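Local coordinates for Rho guanine nucleotide exchange factor TIAM2 (Mus musculus, PDB 3A8P), which stimulates GDP-GTP exchange on the small GTPase Rac1, linking extracellular signals such as laminin to the cytoskeleton and to neurite growth, at residues L148-M153 and E189-D194; S155-M160 and R182-N187. One frame throughout, in Å; residues are numbered along the deposited sequence.

Interaction 1 (L148-M153 and E189-D194)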
ATOM      1  N   LEU A 148       4.431   1.896  16.465  1.00 29.24           N
ATOM      2  CA  LEU A 148       5.472   2.839  16.851  1.00 30.63           C
ATOM      3  C   LEU A 148       6.439   2.247  17.880  1.00 31.90           C
ATOM      4  O   LEU A 148       7.643   2.529  17.843  1.00 32.96           O
ATOM      5  CB  LEU A 148       4.850   4.129  17.386  1.00 32.18           C
ATOM      6  CG  LEU A 148       4.331   5.056  16.277  1.00 32.84           C
ATOM      7  CD1 LEU A 148       3.477   6.164  16.878  1.00 35.96           C
ATOM      8  CD2 LEU A 148       5.511   5.648  15.514  1.00 32.38           C
ATOM      9  N   GLN A 149       5.925   1.426  18.790  1.00 30.86           N
ATOM     10  CA  GLN A 149       6.783   0.809  19.793  1.00 33.58           C
ATOM     11  C   GLN A 149       7.641  -0.259  19.138  1.00 31.00           C
ATOM     12  O   GLN A 149       8.818  -0.371  19.436  1.00 30.41           O
ATOM     13  CB  GLN A 149       5.959   0.196  20.936  1.00 36.83           C
ATOM     14  CG  GLN A 149       5.241   1.239  21.788  1.00 45.99           C
ATOM     15  CD  GLN A 149       4.769   0.693  23.128  1.00 51.55           C
ATOM     16  OE1 GLN A 149       4.026  -0.290  23.188  1.00 53.61           O
ATOM     17  NE2 GLN A 149       5.200   1.333  24.214  1.00 53.55           N
ATOM     18  N   LYS A 150       7.048  -1.035  18.234  1.00 31.00           N
ATOM     19  CA  LYS A 150       7.787  -2.083  17.534  1.00 30.03           C
ATOM     20  C   LYS A 150       8.923  -1.501  16.692  1.00 28.23           C
ATOM     21  O   LYS A 150       9.981  -2.109  16.550  1.00 27.77           O
ATOM     22  CB  LYS A 150       6.847  -2.886  16.641  1.00 30.45           C
ATOM     23  CG  LYS A 150       5.821  -3.691  17.423  1.00 34.56           C
ATOM     24  CD  LYS A 150       4.992  -4.541  16.497  1.00 37.21           C
ATOM     25  CE  LYS A 150       4.020  -5.402  17.262  1.00 37.89           C
ATOM     26  NZ  LYS A 150       3.314  -6.307  16.321  1.00 41.85           N
ATOM     27  N   ILE A 151       8.690  -0.324  16.128  1.00 26.49           N
ATOM     28  CA  ILE A 151       9.700   0.328  15.317  1.00 27.69           C
ATOM     29  C   ILE A 151      10.865   0.730  16.218  1.00 28.09           C
ATOM     30  O   ILE A 151      12.028   0.558  15.862  1.00 26.59           O
ATOM     31  CB  ILE A 151       9.108   1.565  14.610  1.00 26.67           C
ATOM     32  CG1 ILE A 151       8.237   1.106  13.434  1.00 26.31           C
ATOM     33  CG2 ILE A 151      10.222   2.510  14.161  1.00 26.39           C
ATOM     34  CD1 ILE A 151       7.352   2.197  12.851  1.00 26.56           C
ATOM     35  N   ASP A 152      10.543   1.254  17.395  1.00 30.09           N
ATOM     36  CA  ASP A 152      11.567   1.674  18.341  1.00 32.72           C
ATOM     37  C   ASP A 152      12.384   0.479  18.804  1.00 32.24           C
ATOM     38  O   ASP A 152      13.611   0.537  18.844  1.00 32.36           O
ATOM     39  CB  ASP A 152      10.926   2.373  19.541  1.00 36.44           C
ATOM     40  CG  ASP A 152      11.928   2.696  20.624  1.00 41.79           C
ATOM     41  OD1 ASP A 152      12.183   1.820  21.481  1.00 45.05           O
ATOM     42  OD2 ASP A 152      12.480   3.818  20.611  1.00 44.14           O
ATOM     43  N   MET A 153      11.690  -0.605  19.133  1.00 31.92           N
ATOM     44  CA  MET A 153      12.320  -1.839  19.599  1.00 33.03           C
ATOM     45  C   MET A 153      13.221  -2.484  18.541  1.00 31.91           C
ATOM     46  O   MET A 153      14.375  -2.834  18.821  1.00 29.17           O
ATOM     47  CB  MET A 153      11.235  -2.833  20.030  1.00 38.28           C
ATOM     48  CG  MET A 153      11.718  -4.247  20.361  1.00 44.64           C
ATOM     49  SD  MET A 153      12.712  -4.385  21.872  1.00 54.08           S
ATOM     50  CE  MET A 153      13.713  -5.853  21.474  1.00 50.97           C
ATOM     51  N   GLU A 189      10.551  -1.833   7.617  1.00 26.84           N
ATOM     52  CA  GLU A 189       9.873  -1.241   6.467  1.00 28.21           C
ATOM     53  C   GLU A 189       8.393  -1.615   6.518  1.00 28.90           C
ATOM     54  O   GLU A 189       7.525  -0.793   6.238  1.00 30.11           O
ATOM     55  CB  GLU A 189      10.510  -1.739   5.168  1.00 25.76           C
ATOM     56  CG  GLU A 189      11.941  -1.258   4.986  1.00 29.80           C
ATOM     57  CD  GLU A 189      12.581  -1.793   3.715  1.00 33.09           C
ATOM     58  OE1 GLU A 189      12.644  -3.033   3.557  1.00 34.32           O
ATOM     59  OE2 GLU A 189      13.021  -0.974   2.878  1.00 32.10           O
ATOM     60  N   LYS A 190       8.122  -2.863   6.881  1.00 28.21           N
ATOM     61  CA  LYS A 190       6.764  -3.366   7.002  1.00 28.15           C
ATOM     62  C   LYS A 190       6.035  -2.591   8.109  1.00 27.70           C
ATOM     63  O   LYS A 190       4.888  -2.169   7.921  1.00 25.97           O
ATOM     64  CB  LYS A 190       6.812  -4.866   7.329  1.00 31.64           C
ATOM     65  CG  LYS A 190       5.475  -5.550   7.636  1.00 35.98           C
ATOM     66  CD  LYS A 190       4.552  -5.596   6.429  1.00 39.61           C
ATOM     67  CE  LYS A 190       3.550  -6.746   6.535  1.00 42.87           C
ATOM     68  NZ  LYS A 190       2.789  -6.741   7.819  1.00 44.79           N
ATOM     69  N   PHE A 191       6.687  -2.387   9.255  1.00 24.68           N
ATOM     70  CA  PHE A 191       6.032  -1.656  10.339  1.00 25.27           C
ATOM     71  C   PHE A 191       5.699  -0.242   9.895  1.00 25.09           C
ATOM     72  O   PHE A 191       4.613   0.258  10.181  1.00 25.88           O
ATOM     73  CB  PHE A 191       6.896  -1.612  11.609  1.00 23.23           C
ATOM     74  CG  PHE A 191       7.107  -2.962  12.248  1.00 24.95           C
ATOM     75  CD1 PHE A 191       6.097  -3.921  12.237  1.00 25.79           C
ATOM     76  CD2 PHE A 191       8.321  -3.277  12.854  1.00 26.23           C
ATOM     77  CE1 PHE A 191       6.293  -5.186  12.821  1.00 28.05           C
ATOM     78  CE2 PHE A 191       8.532  -4.533  13.441  1.00 26.96           C
ATOM     79  CZ  PHE A 191       7.517  -5.488  13.425  1.00 27.08           C
ATOM     80  N   HIS A 192       6.636   0.396   9.199  1.00 25.12           N
ATOM     81  CA  HIS A 192       6.428   1.750   8.694  1.00 24.37           C
ATOM     82  C   HIS A 192       5.299   1.752   7.671  1.00 24.35           C
ATOM     83  O   HIS A 192       4.523   2.704   7.601  1.00 24.15           O
ATOM     84  CB  HIS A 192       7.705   2.281   8.030  1.00 23.84           C
ATOM     85  CG  HIS A 192       8.711   2.821   8.995  1.00 25.85           C
ATOM     86  ND1 HIS A 192       8.557   4.036   9.624  1.00 28.09           N
ATOM     87  CD2 HIS A 192       9.887   2.313   9.437  1.00 26.31           C
ATOM     88  CE1 HIS A 192       9.596   4.257  10.410  1.00 26.86           C
ATOM     89  NE2 HIS A 192      10.417   3.227  10.314  1.00 27.36           N
ATOM     90  N   MET A 193       5.216   0.689   6.874  1.00 21.41           N
ATOM     91  CA  MET A 193       4.182   0.597   5.855  1.00 23.99           C
ATOM     92  C   MET A 193       2.822   0.447   6.538  1.00 24.19           C
ATOM     93  O   MET A 193       1.854   1.114   6.164  1.00 23.95           O
ATOM     94  CB  MET A 193       4.463  -0.583   4.915  1.00 21.65           C
ATOM     95  CG  MET A 193       3.500  -0.706   3.733  1.00 22.89           C
ATOM     96  SD  MET A 193       3.443   0.757   2.662  1.00 24.95           S
ATOM     97  CE  MET A 193       5.143   0.761   2.024  1.00 18.31           C
ATOM     98  N   ASP A 194       2.757  -0.415   7.550  1.00 26.02           N
ATOM     99  CA  ASP A 194       1.514  -0.620   8.283  1.00 27.12           C
ATOM    100  C   ASP A 194       1.112   0.670   8.994  1.00 27.72           C
ATOM    101  O   ASP A 194      -0.067   1.025   9.032  1.00 27.82           O
ATOM    102  CB  ASP A 194       1.657  -1.756   9.306  1.00 27.91           C
ATOM    103  CG  ASP A 194       1.737  -3.131   8.650  1.00 33.43           C
ATOM    104  OD1 ASP A 194       1.103  -3.324   7.590  1.00 34.92           O
ATOM    105  OD2 ASP A 194       2.424  -4.022   9.199  1.00 35.66           O
TER
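Two CH-pi contacts join Lys150 to Phe191 and Ile151 to His192. The aliphatic part of Lys150 crosses the Phe191 ring at about a right angle: CB lies 4.1 Å from the ring centroid of Phe191, 14° off the normal and displaced toward the rim, while Lys150 CD meets Phe191 CE1 over the ring at 4.0 Å. Beyond CG the lysine chain is extended, which carries CD across the ring. On the neighbouring side chain, Ile151 CD1 sits over the centre of the His192 imidazole, 3.9 Å from its centroid, and CG2 of the same isoleucine approaches His192 NE2.

The axes of these short segments run antiparallel at 159°, 9.5 Å apart at closest approach, within the hairpin of helices 136-165 and 171-206, in the CC-Ex part of the PHCCEx module; residues 189-194 fall in its predicted coiled coil.

Apolar packing supplies the tightest touch, Ile151 CG1 on Phe191 CB at 3.5 Å, where the two side chains slide past each other in opposite directions. Leu147 and Asp154 also touch Phe191.

Among the charged groups, Lys190 NZ forms a salt bridge along its own helix to the syn lone pair of Asp194 OD2 (3.1 Å). Elsewhere on that helix, Glu189 and Met193 pack on Phe239 of helix 236-245.

Interaction 2 (S155-M160 and R182-N187)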
ATOM      1  N   SER A 155      14.442  -1.057  15.864  1.00 27.07           N
ATOM      2  CA  SER A 155      15.498  -0.147  15.433  1.00 28.04           C
ATOM      3  C   SER A 155      16.685  -0.357  16.368  1.00 28.08           C
ATOM      4  O   SER A 155      17.832  -0.403  15.932  1.00 28.29           O
ATOM      5  CB  SER A 155      15.044   1.317  15.514  1.00 27.09           C
ATOM      6  OG  SER A 155      14.033   1.591  14.567  1.00 30.24           O
ATOM      7  N   LYS A 156      16.400  -0.489  17.660  1.00 29.68           N
ATOM      8  CA  LYS A 156      17.453  -0.709  18.644  1.00 30.46           C
ATOM      9  C   LYS A 156      18.112  -2.068  18.445  1.00 30.89           C
ATOM     10  O   LYS A 156      19.332  -2.190  18.556  1.00 30.57           O
ATOM     11  CB  LYS A 156      16.891  -0.602  20.068  1.00 34.51           C
ATOM     12  CG  LYS A 156      16.451   0.811  20.442  1.00 39.23           C
ATOM     13  CD  LYS A 156      15.818   0.857  21.828  1.00 41.74           C
ATOM     14  CE  LYS A 156      15.352   2.265  22.179  1.00 44.65           C
ATOM     15  NZ  LYS A 156      14.743   2.308  23.545  1.00 46.74           N
ATOM     16  N   MET A 157      17.314  -3.091  18.151  1.00 30.74           N
ATOM     17  CA  MET A 157      17.870  -4.424  17.940  1.00 31.85           C
ATOM     18  C   MET A 157      18.827  -4.408  16.757  1.00 29.69           C
ATOM     19  O   MET A 157      19.893  -5.037  16.799  1.00 28.39           O
ATOM     20  CB  MET A 157      16.762  -5.450  17.675  1.00 34.82           C
ATOM     21  CG  MET A 157      15.870  -5.736  18.872  1.00 39.13           C
ATOM     22  SD  MET A 157      16.817  -6.245  20.313  1.00 44.18           S
ATOM     23  CE  MET A 157      16.847  -4.690  21.223  1.00 45.56           C
ATOM     24  N   LYS A 158      18.436  -3.681  15.714  1.00 27.13           N
ATOM     25  CA  LYS A 158      19.230  -3.571  14.497  1.00 28.48           C
ATOM     26  C   LYS A 158      20.577  -2.913  14.762  1.00 29.00           C
ATOM     27  O   LYS A 158      21.594  -3.326  14.199  1.00 27.87           O
ATOM     28  CB  LYS A 158      18.468  -2.779  13.425  1.00 27.93           C
ATOM     29  CG  LYS A 158      19.193  -2.686  12.086  1.00 28.09           C
ATOM     30  CD  LYS A 158      18.274  -2.110  11.009  1.00 33.08           C
ATOM     31  CE  LYS A 158      18.998  -1.893   9.683  1.00 33.00           C
ATOM     32  NZ  LYS A 158      19.906  -0.703   9.716  1.00 40.50           N
ATOM     33  N   LYS A 159      20.589  -1.884  15.605  1.00 29.12           N
ATOM     34  CA  LYS A 159      21.845  -1.222  15.931  1.00 31.41           C
ATOM     35  C   LYS A 159      22.720  -2.149  16.764  1.00 29.87           C
ATOM     36  O   LYS A 159      23.932  -2.178  16.588  1.00 30.28           O
ATOM     37  CB  LYS A 159      21.602   0.082  16.691  1.00 34.24           C
ATOM     38  CG  LYS A 159      21.064   1.189  15.812  1.00 40.82           C
ATOM     39  CD  LYS A 159      21.007   2.513  16.556  1.00 46.01           C
ATOM     40  CE  LYS A 159      20.371   3.587  15.682  1.00 49.15           C
ATOM     41  NZ  LYS A 159      21.092   3.715  14.374  1.00 51.65           N
ATOM     42  N   MET A 160      22.110  -2.908  17.669  1.00 27.63           N
ATOM     43  CA  MET A 160      22.886  -3.826  18.493  1.00 28.94           C
ATOM     44  C   MET A 160      23.566  -4.878  17.611  1.00 28.73           C
ATOM     45  O   MET A 160      24.753  -5.156  17.772  1.00 29.30           O
ATOM     46  CB  MET A 160      21.998  -4.526  19.525  1.00 30.92           C
ATOM     47  CG  MET A 160      22.749  -5.515  20.420  1.00 34.88           C
ATOM     48  SD  MET A 160      23.696  -4.727  21.763  1.00 41.49           S
ATOM     49  CE  MET A 160      24.847  -3.762  20.902  1.00 42.28           C
ATOM     50  N   ARG A 182      19.431  -7.664   7.780  1.00 28.18           N
ATOM     51  CA  ARG A 182      18.496  -7.415   6.683  1.00 31.51           C
ATOM     52  C   ARG A 182      17.059  -7.729   7.080  1.00 30.14           C
ATOM     53  O   ARG A 182      16.126  -7.061   6.633  1.00 28.42           O
ATOM     54  CB  ARG A 182      18.845  -8.242   5.446  1.00 34.32           C
ATOM     55  CG  ARG A 182      20.190  -7.926   4.831  1.00 42.24           C
ATOM     56  CD  ARG A 182      20.256  -8.443   3.399  1.00 47.88           C
ATOM     57  NE  ARG A 182      21.621  -8.445   2.886  1.00 52.63           N
ATOM     58  CZ  ARG A 182      22.500  -9.421   3.098  1.00 55.59           C
ATOM     59  NH1 ARG A 182      22.153 -10.486   3.814  1.00 56.47           N
ATOM     60  NH2 ARG A 182      23.729  -9.328   2.604  1.00 57.24           N
ATOM     61  N   GLN A 183      16.877  -8.758   7.903  1.00 28.68           N
ATOM     62  CA  GLN A 183      15.539  -9.120   8.333  1.00 30.28           C
ATOM     63  C   GLN A 183      14.997  -8.001   9.214  1.00 29.56           C
ATOM     64  O   GLN A 183      13.848  -7.581   9.048  1.00 30.81           O
ATOM     65  CB  GLN A 183      15.543 -10.453   9.097  1.00 31.94           C
ATOM     66  CG  GLN A 183      14.139 -10.967   9.425  1.00 32.15           C
ATOM     67  CD  GLN A 183      13.286 -11.166   8.175  1.00 33.22           C
ATOM     68  OE1 GLN A 183      13.583 -12.017   7.342  1.00 32.40           O
ATOM     69  NE2 GLN A 183      12.225 -10.367   8.038  1.00 34.13           N
ATOM     70  N   TRP A 184      15.823  -7.516  10.141  1.00 27.50           N
ATOM     71  CA  TRP A 184      15.420  -6.422  11.030  1.00 27.87           C
ATOM     72  C   TRP A 184      15.003  -5.223  10.182  1.00 27.33           C
ATOM     73  O   TRP A 184      14.028  -4.533  10.481  1.00 25.06           O
ATOM     74  CB  TRP A 184      16.580  -5.979  11.928  1.00 27.97           C
ATOM     75  CG  TRP A 184      16.959  -6.910  13.044  1.00 32.61           C
ATOM     76  CD1 TRP A 184      18.193  -7.465  13.263  1.00 30.95           C
ATOM     77  CD2 TRP A 184      16.141  -7.302  14.154  1.00 33.10           C
ATOM     78  NE1 TRP A 184      18.192  -8.167  14.442  1.00 34.00           N
ATOM     79  CE2 TRP A 184      16.948  -8.086  15.009  1.00 34.51           C
ATOM     80  CE3 TRP A 184      14.808  -7.062  14.513  1.00 33.95           C
ATOM     81  CZ2 TRP A 184      16.464  -8.634  16.201  1.00 36.54           C
ATOM     82  CZ3 TRP A 184      14.327  -7.606  15.699  1.00 36.10           C
ATOM     83  CH2 TRP A 184      15.156  -8.383  16.528  1.00 37.96           C
ATOM     84  N   GLU A 185      15.770  -4.982   9.124  1.00 26.91           N
ATOM     85  CA  GLU A 185      15.524  -3.869   8.224  1.00 28.04           C
ATOM     86  C   GLU A 185      14.217  -4.042   7.461  1.00 26.76           C
ATOM     87  O   GLU A 185      13.468  -3.080   7.273  1.00 26.12           O
ATOM     88  CB  GLU A 185      16.704  -3.734   7.258  1.00 32.22           C
ATOM     89  CG  GLU A 185      16.555  -2.675   6.195  1.00 37.87           C
ATOM     90  CD  GLU A 185      17.826  -2.527   5.378  1.00 42.39           C
ATOM     91  OE1 GLU A 185      18.765  -1.846   5.843  1.00 44.21           O
ATOM     92  OE2 GLU A 185      17.895  -3.107   4.275  1.00 44.22           O
ATOM     93  N   GLN A 186      13.941  -5.265   7.020  1.00 24.63           N
ATOM     94  CA  GLN A 186      12.710  -5.517   6.298  1.00 25.12           C
ATOM     95  C   GLN A 186      11.518  -5.427   7.249  1.00 26.00           C
ATOM     96  O   GLN A 186      10.471  -4.889   6.882  1.00 28.13           O
ATOM     97  CB  GLN A 186      12.765  -6.878   5.600  1.00 24.35           C
ATOM     98  CG  GLN A 186      13.770  -6.889   4.449  1.00 27.75           C
ATOM     99  CD  GLN A 186      13.672  -8.114   3.554  1.00 28.58           C
ATOM    100  OE1 GLN A 186      14.294  -8.160   2.494  1.00 35.47           O
ATOM    101  NE2 GLN A 186      12.896  -9.106   3.968  1.00 26.53           N
ATOM    102  N   ASN A 187      11.671  -5.938   8.468  1.00 23.80           N
ATOM    103  CA  ASN A 187      10.583  -5.862   9.445  1.00 26.78           C
ATOM    104  C   ASN A 187      10.229  -4.393   9.706  1.00 25.76           C
ATOM    105  O   ASN A 187       9.062  -4.039   9.867  1.00 25.14           O
ATOM    106  CB  ASN A 187      10.983  -6.515  10.775  1.00 26.58           C
ATOM    107  CG  ASN A 187      11.138  -8.016  10.670  1.00 28.55           C
ATOM    108  OD1 ASN A 187      10.744  -8.629   9.683  1.00 30.04           O
ATOM    109  ND2 ASN A 187      11.705  -8.618  11.705  1.00 32.03           N
TER
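Trp184 meets Met157 and Lys158 with one face of its indole, and its 78 Å² of buried surface exceeds that of any other residue here. Met157 CB stands 3.4 Å above the ring plane of Trp184, close to both CZ2 and CH2 and offset toward the rim, and lies 13° off the normal through the centroid of the six-membered ring, which makes this a CH-pi contact. Met157 CG follows over the same benzo ring, 3.6 Å from Trp184 CH2. The bend at chi2 then turns the thioether aside, so that Met157 SD ends 5.3 Å from that centroid in an oblique Met-aromatic contact.

Lys158, with 71 Å² buried, works mainly through its hydrocarbon chain. Its CA lies over the indole face, and Lys158 CB touches Trp184 CB at 4.0 Å. With CG anti to the backbone N (chi1 -177°), the chain passes obliquely across Glu185 and sets Lys158 CE 3.8 Å from Glu185 CB. Lys158 NZ is 4.2 Å from Glu185 OE1, too far for a salt bridge; its salt bridge is with Glu162 on its own helix. Attraction to Glu185 is therefore probably secondary.

The axes of the two short segments lie 9.4 Å apart, with their directions at 161°. This close pairing through side chains is that of a nearly antiparallel helical hairpin, consistent with the coiled coil predicted for 171-198 in the CC-Ex part of the PHCCEx module.

From the N terminus, the chain first builds the PH domain, its strands ending at 101-105, then helix 109-130. Helix 136-165 then supplies residues 148-153 to interaction 1 and, after Asp154, residues 155-160 to interaction 2. Past the connection 166-170, residues 182-187 of helix 171-206 close the inner loop, with 21 residues between the segments of interaction 2; residues 189-194 close the outer loop of interaction 1, with 35 between its segments. The contacts are thus nested, their centres 10 Å apart, interaction 2 nearer the connection. Both hold helix 136-165 against helix 171-206; neither involves the PH strands. This PHCCEx part of the protein combines PH 1 and CC-Ex regions needed for membrane localisation.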